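Local coordinates for fumarylacetoacetate hydrolase (Burkholderia xenovorans, PDB 5TI1), which probably hydrolyses fumarylacetoacetate to fumarate and acetoacetate, the last step of phenylalanine and tyrosine breakdown, with a bound magnesium ion in its active site, at residues B[150-155]-B[358-363]; B[181-186]-B[349-354]; B[307-310]-B[314-317]; B[227-232]-B[344-349]. All coordinates share one frame; numbering follows the deposited sequence.

Interaction 1 of 4, residues B[150-155]-B[358-363]; sequences GYTDFY and AHHTVS. With MG (magnesium ion), chain K.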
loop_
_atom_site.group_PDB
_atom_site.type_symbol
_atom_site.label_atom_id
_atom_site.label_comp_id
_atom_site.label_asym_id
_atom_site.label_seq_id
_atom_site.Cartn_x
_atom_site.Cartn_y
_atom_site.Cartn_z
ATOM N N GLY B 150 -2.604 -4.594 -0.199
ATOM C CA GLY B 150 -2.858 -3.260 0.312
ATOM C C GLY B 150 -3.353 -3.298 1.745
ATOM O O GLY B 150 -4.136 -4.177 2.124
ATOM N N TYR B 151 -2.902 -2.340 2.550
ATOM C CA TYR B 151 -3.323 -2.194 3.936
ATOM C C TYR B 151 -3.933 -0.807 4.111
ATOM O O TYR B 151 -3.286 0.204 3.824
ATOM C CB TYR B 151 -2.143 -2.428 4.895
ATOM C CG TYR B 151 -2.342 -1.923 6.307
ATOM C CD1 TYR B 151 -3.530 -2.147 6.990
ATOM C CD2 TYR B 151 -1.317 -1.226 6.968
ATOM C CE1 TYR B 151 -3.715 -1.685 8.299
ATOM C CE2 TYR B 151 -1.489 -0.760 8.260
ATOM C CZ TYR B 151 -2.690 -0.993 8.921
ATOM O OH TYR B 151 -2.866 -0.530 10.201
ATOM N N THR B 152 -5.189 -0.775 4.531
ATOM C CA THR B 152 -5.944 0.443 4.768
ATOM C C THR B 152 -6.319 0.496 6.242
ATOM O O THR B 152 -6.659 -0.534 6.830
ATOM C CB THR B 152 -7.224 0.461 3.916
ATOM O OG1 THR B 152 -6.886 0.424 2.523
ATOM C CG2 THR B 152 -8.059 1.694 4.225
ATOM N N ASP B 153 -6.281 1.684 6.839
ATOM C CA ASP B 153 -6.634 1.809 8.249
ATOM C C ASP B 153 -7.697 2.882 8.427
ATOM O O ASP B 153 -7.568 3.988 7.892
ATOM C CB ASP B 153 -5.414 2.126 9.111
ATOM C CG ASP B 153 -5.683 1.920 10.590
ATOM O OD1 ASP B 153 -6.522 1.047 10.940
ATOM O OD2 ASP B 153 -5.065 2.644 11.393
ATOM N N PHE B 154 -8.748 2.546 9.168
ATOM C CA PHE B 154 -9.831 3.474 9.403
ATOM C C PHE B 154 -9.682 4.090 10.792
ATOM O O PHE B 154 -8.602 4.049 11.398
ATOM C CB PHE B 154 -11.167 2.751 9.190
ATOM C CG PHE B 154 -11.418 2.399 7.752
ATOM C CD1 PHE B 154 -12.014 3.322 6.893
ATOM C CD2 PHE B 154 -11.014 1.171 7.243
ATOM C CE1 PHE B 154 -12.222 3.016 5.552
ATOM C CE2 PHE B 154 -11.216 0.858 5.899
ATOM C CZ PHE B 154 -11.822 1.786 5.055
ATOM N N TYR B 155 -10.772 4.649 11.310
ATOM C CA TYR B 155 -10.741 5.531 12.468
ATOM C C TYR B 155 -12.131 5.550 13.077
ATOM O O TYR B 155 -12.647 6.611 13.427
ATOM C CB TYR B 155 -10.311 6.932 12.025
ATOM C CG TYR B 155 -9.864 7.867 13.120
ATOM C CD1 TYR B 155 -8.613 7.727 13.716
ATOM C CD2 TYR B 155 -10.660 8.926 13.516
ATOM C CE1 TYR B 155 -8.193 8.600 14.694
ATOM C CE2 TYR B 155 -10.255 9.799 14.504
ATOM C CZ TYR B 155 -9.018 9.634 15.088
ATOM O OH TYR B 155 -8.609 10.503 16.070
ATOM N N ALA B 358 -17.636 -0.208 1.766
ATOM C CA ALA B 358 -18.474 0.565 0.857
ATOM C C ALA B 358 -17.868 1.937 0.603
ATOM O O ALA B 358 -17.731 2.370 -0.549
ATOM C CB ALA B 358 -19.884 0.689 1.433
ATOM N N HIS B 359 -17.453 2.618 1.670
ATOM C CA HIS B 359 -16.805 3.909 1.490
ATOM C C HIS B 359 -15.457 3.764 0.789
ATOM O O HIS B 359 -15.127 4.569 -0.090
ATOM C CB HIS B 359 -16.643 4.608 2.832
ATOM C CG HIS B 359 -16.027 5.963 2.721
ATOM N ND1 HIS B 359 -16.714 7.053 2.231
ATOM C CD2 HIS B 359 -14.775 6.397 2.996
ATOM C CE1 HIS B 359 -15.917 8.106 2.234
ATOM N NE2 HIS B 359 -14.735 7.735 2.691
ATOM N N HIS B 360 -14.674 2.739 1.154
ATOM C CA HIS B 360 -13.371 2.521 0.520
ATOM C C HIS B 360 -13.478 2.491 -1.004
ATOM O O HIS B 360 -12.601 3.004 -1.707
ATOM C CB HIS B 360 -12.751 1.213 1.021
ATOM C CG HIS B 360 -11.259 1.150 0.876
ATOM N ND1 HIS B 360 -10.578 1.776 -0.148
ATOM C CD2 HIS B 360 -10.316 0.540 1.636
ATOM C CE1 HIS B 360 -9.282 1.549 -0.014
ATOM N NE2 HIS B 360 -9.096 0.799 1.058
ATOM N N THR B 361 -14.547 1.900 -1.531
ATOM C CA THR B 361 -14.683 1.687 -2.966
ATOM C C THR B 361 -15.673 2.631 -3.646
ATOM O O THR B 361 -15.848 2.539 -4.869
ATOM C CB THR B 361 -15.098 0.232 -3.231
ATOM O OG1 THR B 361 -16.426 0.011 -2.718
ATOM C CG2 THR B 361 -14.125 -0.720 -2.543
ATOM N N VAL B 362 -16.317 3.543 -2.905
ATOM C CA VAL B 362 -17.415 4.315 -3.480
ATOM C C VAL B 362 -16.931 5.210 -4.616
ATOM O O VAL B 362 -17.696 5.531 -5.537
ATOM C CB VAL B 362 -18.129 5.136 -2.390
ATOM C CG1 VAL B 362 -17.244 6.274 -1.906
ATOM C CG2 VAL B 362 -19.464 5.668 -2.923
ATOM N N SER B 363 -15.671 5.625 -4.576
ATOM C CA SER B 363 -15.098 6.470 -5.610
ATOM C C SER B 363 -14.409 5.670 -6.706
ATOM O O SER B 363 -13.875 6.268 -7.648
ATOM C CB SER B 363 -14.118 7.470 -4.981
ATOM O OG SER B 363 -14.834 8.492 -4.291
HETATM MG MG MG K . -4.662 3.014 13.584
#

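Interaction 2 of 4, residues B[181-186]-B[349-354]; sequences EMPIGY and MYWTMA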
loop_
_atom_site.group_PDB
_atom_site.type_symbol
_atom_site.label_atom_id
_atom_site.label_comp_id
_atom_site.label_asym_id
_atom_site.label_seq_id
_atom_site.Cartn_x
_atom_site.Cartn_y
_atom_site.Cartn_z
ATOM N N GLU B 181 -20.097 11.683 8.997
ATOM C CA GLU B 181 -20.630 11.539 7.648
ATOM C C GLU B 181 -19.927 10.455 6.844
ATOM O O GLU B 181 -20.452 10.041 5.807
ATOM C CB GLU B 181 -20.537 12.871 6.891
ATOM C CG GLU B 181 -21.330 14.007 7.534
ATOM C CD GLU B 181 -22.795 14.034 7.100
ATOM O OE1 GLU B 181 -23.157 13.268 6.184
ATOM O OE2 GLU B 181 -23.574 14.825 7.669
ATOM N N MET B 182 -18.761 9.982 7.286
ATOM C CA MET B 182 -18.043 8.973 6.523
ATOM C C MET B 182 -17.103 8.222 7.449
ATOM O O MET B 182 -16.621 8.788 8.439
ATOM C CB MET B 182 -17.252 9.610 5.372
ATOM C CG MET B 182 -16.119 10.486 5.844
ATOM S SD MET B 182 -15.043 11.038 4.522
ATOM C CE MET B 182 -16.182 12.067 3.605
ATOM N N PRO B 183 -16.824 6.965 7.163
ATOM C CA PRO B 183 -15.758 6.279 7.892
ATOM C C PRO B 183 -14.400 6.705 7.356
ATOM O O PRO B 183 -13.871 6.070 6.439
ATOM C CB PRO B 183 -16.046 4.797 7.631
ATOM C CG PRO B 183 -16.826 4.787 6.339
ATOM C CD PRO B 183 -17.611 6.058 6.307
ATOM N N ILE B 184 -13.838 7.786 7.901
ATOM C CA ILE B 184 -12.572 8.281 7.378
ATOM C C ILE B 184 -11.480 7.227 7.572
ATOM O O ILE B 184 -11.537 6.382 8.478
ATOM C CB ILE B 184 -12.158 9.610 8.030
ATOM C CG1 ILE B 184 -11.795 9.402 9.491
ATOM C CG2 ILE B 184 -13.251 10.670 7.881
ATOM C CD1 ILE B 184 -11.159 10.612 10.107
ATOM N N GLY B 185 -10.478 7.285 6.702
ATOM C CA GLY B 185 -9.395 6.321 6.712
ATOM C C GLY B 185 -8.261 6.817 5.844
ATOM O O GLY B 185 -8.354 7.862 5.195
ATOM N N TYR B 186 -7.186 6.034 5.832
ATOM C CA TYR B 186 -5.976 6.381 5.098
ATOM C C TYR B 186 -5.337 5.081 4.616
ATOM O O TYR B 186 -5.612 4.007 5.155
ATOM C CB TYR B 186 -5.013 7.206 5.976
ATOM C CG TYR B 186 -4.430 6.429 7.143
ATOM C CD1 TYR B 186 -5.165 6.210 8.301
ATOM C CD2 TYR B 186 -3.142 5.897 7.078
ATOM C CE1 TYR B 186 -4.630 5.476 9.370
ATOM C CE2 TYR B 186 -2.605 5.168 8.132
ATOM C CZ TYR B 186 -3.348 4.955 9.278
ATOM O OH TYR B 186 -2.802 4.218 10.320
ATOM N N MET B 349 -17.859 -0.103 17.736
ATOM C CA MET B 349 -17.480 0.734 16.600
ATOM C C MET B 349 -18.699 1.387 15.944
ATOM O O MET B 349 -19.747 0.759 15.761
ATOM C CB MET B 349 -16.701 -0.096 15.586
ATOM C CG MET B 349 -15.380 -0.634 16.132
ATOM S SD MET B 349 -14.288 0.633 16.847
ATOM C CE MET B 349 -13.135 0.868 15.485
ATOM N N TYR B 350 -18.547 2.670 15.607
ATOM C CA TYR B 350 -19.623 3.454 15.004
ATOM C C TYR B 350 -19.840 3.090 13.535
ATOM O O TYR B 350 -20.972 3.132 13.043
ATOM C CB TYR B 350 -19.290 4.939 15.142
ATOM C CG TYR B 350 -20.416 5.905 14.850
ATOM C CD1 TYR B 350 -20.611 6.409 13.570
ATOM C CD2 TYR B 350 -21.260 6.341 15.860
ATOM C CE1 TYR B 350 -21.637 7.313 13.301
ATOM C CE2 TYR B 350 -22.283 7.241 15.605
ATOM C CZ TYR B 350 -22.468 7.724 14.324
ATOM O OH TYR B 350 -23.486 8.618 14.068
ATOM N N TRP B 351 -18.774 2.761 12.809
ATOM C CA TRP B 351 -18.872 2.366 11.405
ATOM C C TRP B 351 -18.541 0.885 11.288
ATOM O O TRP B 351 -17.529 0.429 11.825
ATOM C CB TRP B 351 -17.928 3.191 10.520
ATOM C CG TRP B 351 -18.228 4.669 10.462
ATOM C CD1 TRP B 351 -17.571 5.667 11.125
ATOM C CD2 TRP B 351 -19.252 5.315 9.684
ATOM N NE1 TRP B 351 -18.121 6.890 10.809
ATOM C CE2 TRP B 351 -19.156 6.701 9.931
ATOM C CE3 TRP B 351 -20.240 4.855 8.803
ATOM C CZ2 TRP B 351 -20.013 7.633 9.333
ATOM C CZ3 TRP B 351 -21.093 5.786 8.208
ATOM C CH2 TRP B 351 -20.969 7.156 8.474
ATOM N N THR B 352 -19.384 0.136 10.587
ATOM C CA THR B 352 -19.143 -1.292 10.436
ATOM C C THR B 352 -18.129 -1.565 9.329
ATOM O O THR B 352 -17.769 -0.686 8.543
ATOM C CB THR B 352 -20.440 -2.020 10.114
ATOM O OG1 THR B 352 -20.891 -1.598 8.821
ATOM C CG2 THR B 352 -21.486 -1.697 11.166
ATOM N N MET B 353 -17.692 -2.827 9.267
ATOM C CA MET B 353 -16.846 -3.280 8.167
ATOM C C MET B 353 -17.529 -3.080 6.822
ATOM O O MET B 353 -16.892 -2.655 5.852
ATOM C CB MET B 353 -16.489 -4.751 8.365
ATOM C CG MET B 353 -15.574 -5.020 9.547
ATOM S SD MET B 353 -15.276 -6.790 9.768
ATOM C CE MET B 353 -16.859 -7.318 10.428
ATOM N N ALA B 354 -18.825 -3.399 6.739
ATOM C CA ALA B 354 -19.553 -3.204 5.492
ATOM C C ALA B 354 -19.489 -1.748 5.057
ATOM O O ALA B 354 -19.211 -1.440 3.888
ATOM C CB ALA B 354 -21.005 -3.663 5.660
#

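Interaction 3 of 4, residues B[307-310]-B[314-317]; sequences DPQP and LRHD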
loop_
_atom_site.group_PDB
_atom_site.type_symbol
_atom_site.label_atom_id
_atom_site.label_comp_id
_atom_site.label_asym_id
_atom_site.label_seq_id
_atom_site.Cartn_x
_atom_site.Cartn_y
_atom_site.Cartn_z
ATOM N N ASP B 307 -26.198 8.912 14.185
ATOM C CA ASP B 307 -26.898 10.189 14.131
ATOM C C ASP B 307 -25.878 11.257 13.760
ATOM O O ASP B 307 -24.898 11.450 14.487
ATOM C CB ASP B 307 -27.575 10.501 15.473
ATOM C CG ASP B 307 -28.435 11.761 15.431
ATOM O OD1 ASP B 307 -28.572 12.382 14.357
ATOM O OD2 ASP B 307 -28.984 12.130 16.486
ATOM N N PRO B 308 -26.050 11.959 12.632
ATOM C CA PRO B 308 -27.153 11.857 11.666
ATOM C C PRO B 308 -27.152 10.562 10.864
ATOM O O PRO B 308 -26.146 9.855 10.843
ATOM C CB PRO B 308 -26.910 13.050 10.739
ATOM C CG PRO B 308 -25.455 13.269 10.803
ATOM C CD PRO B 308 -25.067 12.978 12.226
ATOM N N GLN B 309 -28.284 10.254 10.238
ATOM C CA GLN B 309 -28.347 9.132 9.320
ATOM C C GLN B 309 -27.373 9.382 8.175
ATOM O O GLN B 309 -27.409 10.457 7.563
ATOM C CB GLN B 309 -29.772 8.962 8.785
ATOM C CG GLN B 309 -29.956 7.769 7.863
ATOM C CD GLN B 309 -31.398 7.598 7.400
ATOM O OE1 GLN B 309 -32.094 8.574 7.087
ATOM N NE2 GLN B 309 -31.852 6.350 7.359
ATOM N N PRO B 310 -26.465 8.455 7.884
ATOM C CA PRO B 310 -25.504 8.693 6.804
ATOM C C PRO B 310 -26.195 8.741 5.451
ATOM O O PRO B 310 -27.349 8.333 5.292
ATOM C CB PRO B 310 -24.547 7.499 6.903
ATOM C CG PRO B 310 -24.713 6.998 8.310
ATOM C CD PRO B 310 -26.146 7.237 8.653
ATOM N N LEU B 314 -24.134 4.598 2.326
ATOM C CA LEU B 314 -23.565 4.018 3.539
ATOM C C LEU B 314 -24.584 3.293 4.413
ATOM O O LEU B 314 -24.214 2.780 5.479
ATOM C CB LEU B 314 -22.870 5.107 4.368
ATOM C CG LEU B 314 -21.557 5.637 3.796
ATOM C CD1 LEU B 314 -21.197 6.962 4.431
ATOM C CD2 LEU B 314 -20.453 4.625 4.008
ATOM N N ARG B 315 -25.847 3.223 4.002
ATOM C CA ARG B 315 -26.897 2.663 4.844
ATOM C C ARG B 315 -26.994 1.153 4.660
ATOM O O ARG B 315 -26.782 0.636 3.563
ATOM C CB ARG B 315 -28.245 3.315 4.523
ATOM C CG ARG B 315 -28.264 4.814 4.731
ATOM C CD ARG B 315 -29.621 5.401 4.403
ATOM N NE ARG B 315 -29.543 6.853 4.284
ATOM C CZ ARG B 315 -30.507 7.623 3.792
ATOM N NH1 ARG B 315 -31.643 7.085 3.362
ATOM N NH2 ARG B 315 -30.333 8.937 3.726
ATOM N N HIS B 316 -27.301 0.443 5.747
ATOM C CA HIS B 316 -27.615 -0.977 5.645
ATOM C C HIS B 316 -28.595 -1.370 6.744
ATOM O O HIS B 316 -28.457 -0.948 7.896
ATOM C CB HIS B 316 -26.360 -1.874 5.700
ATOM C CG HIS B 316 -25.458 -1.637 6.881
ATOM N ND1 HIS B 316 -25.879 -1.033 8.046
ATOM C CD2 HIS B 316 -24.149 -1.931 7.067
ATOM C CE1 HIS B 316 -24.870 -0.961 8.896
ATOM N NE2 HIS B 316 -23.806 -1.503 8.328
ATOM N N ASP B 317 -29.591 -2.168 6.364
ATOM C CA ASP B 317 -30.530 -2.769 7.293
ATOM C C ASP B 317 -29.889 -3.948 8.020
ATOM O O ASP B 317 -28.872 -4.508 7.590
ATOM C CB ASP B 317 -31.784 -3.251 6.559
ATOM C CG ASP B 317 -32.497 -2.138 5.832
ATOM O OD1 ASP B 317 -32.661 -1.054 6.429
ATOM O OD2 ASP B 317 -32.888 -2.348 4.663
HETATM O O HOH W 1 -28.981 11.235 5.208
#

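Interaction 4 of 4, residues B[227-232]-B[344-349]; sequences LETGFV and TNFKHM. With MG (magnesium ion), chain K.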
loop_
_atom_site.group_PDB
_atom_site.type_symbol
_atom_site.label_atom_id
_atom_site.label_comp_id
_atom_site.label_asym_id
_atom_site.label_seq_id
_atom_site.Cartn_x
_atom_site.Cartn_y
_atom_site.Cartn_z
ATOM N N LEU B 227 -5.111 -0.584 19.609
ATOM C CA LEU B 227 -5.880 -1.820 19.621
ATOM C C LEU B 227 -6.917 -1.770 18.512
ATOM O O LEU B 227 -7.772 -0.876 18.500
ATOM C CB LEU B 227 -6.562 -2.015 20.975
ATOM C CG LEU B 227 -7.719 -3.021 20.967
ATOM C CD1 LEU B 227 -7.207 -4.431 20.783
ATOM C CD2 LEU B 227 -8.498 -2.927 22.267
ATOM N N GLU B 228 -6.836 -2.722 17.582
ATOM C CA GLU B 228 -7.730 -2.762 16.433
ATOM C C GLU B 228 -7.999 -4.206 16.036
ATOM O O GLU B 228 -7.326 -5.136 16.480
ATOM C CB GLU B 228 -7.130 -2.028 15.227
ATOM C CG GLU B 228 -6.658 -0.616 15.508
ATOM C CD GLU B 228 -6.292 0.123 14.249
ATOM O OE1 GLU B 228 -5.541 1.115 14.331
ATOM O OE2 GLU B 228 -6.760 -0.302 13.177
ATOM N N THR B 229 -8.983 -4.382 15.163
ATOM C CA THR B 229 -9.093 -5.595 14.371
ATOM C C THR B 229 -8.787 -5.272 12.911
ATOM O O THR B 229 -8.932 -4.134 12.452
ATOM C CB THR B 229 -10.488 -6.206 14.458
ATOM O OG1 THR B 229 -11.397 -5.329 13.806
ATOM C CG2 THR B 229 -10.924 -6.395 15.930
ATOM N N GLY B 230 -8.366 -6.290 12.175
ATOM C CA GLY B 230 -8.249 -6.132 10.737
ATOM C C GLY B 230 -9.061 -7.193 10.037
ATOM O O GLY B 230 -9.004 -8.366 10.421
ATOM N N PHE B 231 -9.845 -6.819 9.034
ATOM C CA PHE B 231 -10.492 -7.842 8.234
ATOM C C PHE B 231 -9.776 -7.991 6.899
ATOM O O PHE B 231 -9.118 -7.068 6.415
ATOM C CB PHE B 231 -11.992 -7.574 8.045
ATOM C CG PHE B 231 -12.349 -6.293 7.319
ATOM C CD1 PHE B 231 -12.603 -6.295 5.951
ATOM C CD2 PHE B 231 -12.543 -5.112 8.018
ATOM C CE1 PHE B 231 -13.010 -5.134 5.291
ATOM C CE2 PHE B 231 -12.952 -3.947 7.358
ATOM C CZ PHE B 231 -13.187 -3.964 5.994
ATOM N N VAL B 232 -9.877 -9.186 6.332
ATOM C CA VAL B 232 -9.092 -9.587 5.174
ATOM C C VAL B 232 -10.049 -9.810 4.006
ATOM O O VAL B 232 -11.061 -10.505 4.149
ATOM C CB VAL B 232 -8.262 -10.844 5.495
ATOM C CG1 VAL B 232 -7.653 -11.433 4.247
ATOM C CG2 VAL B 232 -7.157 -10.508 6.533
ATOM N N THR B 344 -12.114 -4.190 26.196
ATOM C CA THR B 344 -13.197 -3.538 25.460
ATOM C C THR B 344 -13.856 -4.562 24.538
ATOM O O THR B 344 -13.724 -5.774 24.739
ATOM C CB THR B 344 -12.673 -2.303 24.706
ATOM O OG1 THR B 344 -13.779 -1.584 24.145
ATOM C CG2 THR B 344 -11.734 -2.712 23.584
ATOM N N ASN B 345 -14.585 -4.072 23.530
ATOM C CA ASN B 345 -15.331 -4.926 22.618
ATOM C C ASN B 345 -15.410 -4.258 21.253
ATOM O O ASN B 345 -15.619 -3.047 21.158
ATOM C CB ASN B 345 -16.752 -5.213 23.141
ATOM C CG ASN B 345 -17.387 -6.425 22.470
ATOM O OD1 ASN B 345 -17.663 -6.414 21.267
ATOM N ND2 ASN B 345 -17.603 -7.485 23.247
ATOM N N PHE B 346 -15.247 -5.063 20.202
ATOM C CA PHE B 346 -15.376 -4.574 18.834
ATOM C C PHE B 346 -16.796 -4.081 18.524
ATOM O O PHE B 346 -16.977 -3.260 17.619
ATOM C CB PHE B 346 -14.945 -5.701 17.887
ATOM C CG PHE B 346 -14.986 -5.345 16.423
ATOM C CD1 PHE B 346 -14.159 -4.364 15.905
ATOM C CD2 PHE B 346 -15.824 -6.035 15.556
ATOM C CE1 PHE B 346 -14.182 -4.061 14.536
ATOM C CE2 PHE B 346 -15.852 -5.738 14.193
ATOM C CZ PHE B 346 -15.028 -4.755 13.681
ATOM N N LYS B 347 -17.802 -4.518 19.283
ATOM C CA LYS B 347 -19.178 -4.137 18.972
ATOM C C LYS B 347 -19.441 -2.643 19.121
ATOM O O LYS B 347 -20.470 -2.174 18.630
ATOM C CB LYS B 347 -20.161 -4.910 19.857
ATOM C CG LYS B 347 -20.193 -4.477 21.308
ATOM C CD LYS B 347 -21.022 -5.453 22.124
ATOM C CE LYS B 347 -21.023 -5.097 23.604
ATOM N NZ LYS B 347 -22.090 -5.828 24.334
ATOM N N HIS B 348 -18.539 -1.880 19.750
ATOM C CA HIS B 348 -18.778 -0.458 19.987
ATOM C C HIS B 348 -18.454 0.435 18.792
ATOM O O HIS B 348 -18.741 1.637 18.847
ATOM C CB HIS B 348 -17.965 0.013 21.189
ATOM C CG HIS B 348 -18.304 -0.710 22.450
ATOM N ND1 HIS B 348 -19.599 -0.841 22.897
ATOM C CD2 HIS B 348 -17.524 -1.349 23.354
ATOM C CE1 HIS B 348 -19.604 -1.523 24.028
ATOM N NE2 HIS B 348 -18.357 -1.844 24.327
ATOM N N MET B 349 -17.859 -0.103 17.736
ATOM C CA MET B 349 -17.480 0.734 16.600
ATOM C C MET B 349 -18.699 1.387 15.944
ATOM O O MET B 349 -19.747 0.759 15.761
ATOM C CB MET B 349 -16.701 -0.096 15.586
ATOM C CG MET B 349 -15.380 -0.634 16.132
ATOM S SD MET B 349 -14.288 0.633 16.847
ATOM C CE MET B 349 -13.135 0.868 15.485
HETATM MG MG MG K . -4.662 3.014 13.584
#

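Interaction 1 of 4, residues B[150-155]-B[358-363]
Thr152 and His360 join strand 151-154 of the metal-binding mixed sheet to helix 353-362, in the C-terminal hydrolase domain of the FAH family. The contact is small and fully buried.

The polar part is a single hydrogen bond. Thr152 OG1 lies 2.7 Å from His360 NE2. The hydroxyl sits at the edge of the imidazole, in its plane. Either atom could be the donor. The two side chains reach for each other from opposite directions. The imidazole gets there because His360 CG is anti to its backbone N (chi1 -158°), which carries the ring off the helix toward the strand. The threonine methyl packs on the same end of the ring, with Thr152 CG2 3.6 Å from His360 CD2.

The aromatic part is a Phe154-His360 pair. Phe154, two residues further along the strand, leaves the backbone on the same side as Thr152. Phe154 CZ comes within 3.9 Å of His360 CD2. The two rings meet obliquely, with planes at 74° and centroids 6.0 Å apart. His360 also meets the ring of Phe277 of the second subunit, so the imidazole lies at the dimer interface.

The metal part belongs to the residue between. Asp153 is one of four magnesium ligands, with Glu226, Glu228 and Asp260. The strand alternates, so the face turned to the helix carries Thr152 and Phe154 and the other carries the ligand. There Asp153 OD2 binds the magnesium ion at 2.3 Å.

Interaction 2 of 4, residues B[181-186]-B[349-354]
Trp351, packed against Pro183, gives its NE1-H to the backbone oxygen of Trp179, just before segment 181-186. Met182 O also lies near, 3.4 Å from Trp351 NE1, but it is badly angled for a hydrogen bond. The bond to Trp179 fixes the edge of the indole while the 182-183 backbone lies over its face.

The main contact is Pro183 on Trp351. Pro183 CD sits 3.7 Å from the centroid of the six-membered ring and only 8° off its normal, a CH-pi interaction over the face. Pro183 CB covers the pyrrole end, 3.6 Å from Trp351 CG. The chain before the proline continues the contact. Met182 C and Pro183 N lie over the same face, and Met182 N comes obliquely to 3.4 Å from Trp351 CZ2. Trp351 CG lies beside its backbone N (chi1 -64°), which swings the indole toward this loop. The edge of the Tyr350 ring meets the opposite face, with CD1 toward the rim.

The Glu181 side chain leaves the backbone away from Trp351, and its carboxylate forms a salt bridge with Arg214 of the second subunit. Pro183 is the centre of an inverse gamma turn. Thr352 follows the tryptophan as N-cap of helix 353-362. The arrangement is a proline-tryptophan CH-pi contact, joining the loop before strand 185-188 to the start of that helix.

Interaction 3 of 4, residues B[307-310]-B[314-317]
Arg315 NE donates to Pro310 O over 2.8 Å, at an N-H...O angle of 170°. The oxygen lies at the edge of the guanidinium, in its plane, and the donor sits nearly in line with the C=O bond. Arg315 NH2 adds a weak bond to the same Pro310 O at 3.4 Å.

The amide of Gln309 stacks on one face of the guanidinium. The two planes are only 5° apart, and Gln309 CD is 3.7 Å from Arg315 CZ. Gln309 CG stands opposite the backbone N (chi1 -177°), and the extended chain beyond it carries the amide over the arginine. Edge bonding and face stacking together restrict how the arginine head can turn. A water joins the two segments as well. It donates to Gln309 O at 2.9 Å and weakly accepts from Arg315 NH2. Next to the arginine in sequence, Leu314 CB packs on Pro310 CB at 3.9 Å.

Gln309 O also accepts from Arg214 of the second subunit. The contact closes a tight bend within the long connection between strands 300-301 and 321-331, away from the annotated sites. Its buried side rests on helix 353-362, where Leu314 packs on His359 and Leu314 O accepts from Gln355.

Interaction 4 of 4, residues B[227-232]-B[344-349]
The touching backbones, 227-229 and 344-346, run in roughly the same direction, 26° apart, and Thr229 and Phe346 approach to 7.8 Å between CA atoms. No hydrogen bond crosses between the segments. They meet through side chains.

Leu227 and Thr344 touch by their methyls. Leu227 CD2 lies 3.5 Å from Thr344 CG2, and the two side chains slide past each other in opposite directions.

Thr229 meets Phe346 two residues on. The threonine hydroxyl makes the closest approach, with Thr229 OG1 3.1 Å from Phe346 CE1. The approach to the ring is oblique, and the side chains cross at about a right angle. The Phe346 ring is swung away from its own backbone N (chi1 -178°), which extends it toward the strand. Met255 of strand 252-263 touches both Thr229 and Phe346.

Phe346 begins a 3-10 segment, and an Asx turn from Asn345 to Lys347 leads into it. Asn345 OD1 accepts from Lys347 N at 2.7 Å, in the carbonyl plane and on a lone pair. The amide nitrogen of Asn345 bonds to Asp323, tying this turn to strand 321-331.

Glu228 leaves the backbone away from segment 344-349. Glu228 OE1 binds the magnesium ion at 2.2 Å, while Glu228 OE2 accepts from the backbone N of Gly376. Strand 223-233 thus has two jobs. One side packs on the end of strand 339-345 and the 3-10 turn after it, and the other supplies a carboxylate to the magnesium site of this FAH-family hydrolase.

In the fold
All four contacts lie in the C-terminal hydrolase region. Along the chain, interaction 1 spans the widest loop, and the others fall within it. Interactions 1 and 2 have centres about 8 Å apart. They share helix 353-362, and strands 151-154 and 185-188 are neighbours in one sheet. Interaction 3 lies further out, its centre about 11 Å from that of interaction 2. Hydrogen bonds between Tyr350 OH and Asp307 N and between Thr352 OG1 and His316 NE2 join the two. Interaction 4 is the most central and shares Met349 with interaction 2. Interactions 1 and 4 each bring one carboxylate to the magnesium ion. Interactions 1, 2 and 3 touch the second subunit, so interaction 1 reaches both metal and dimer interface.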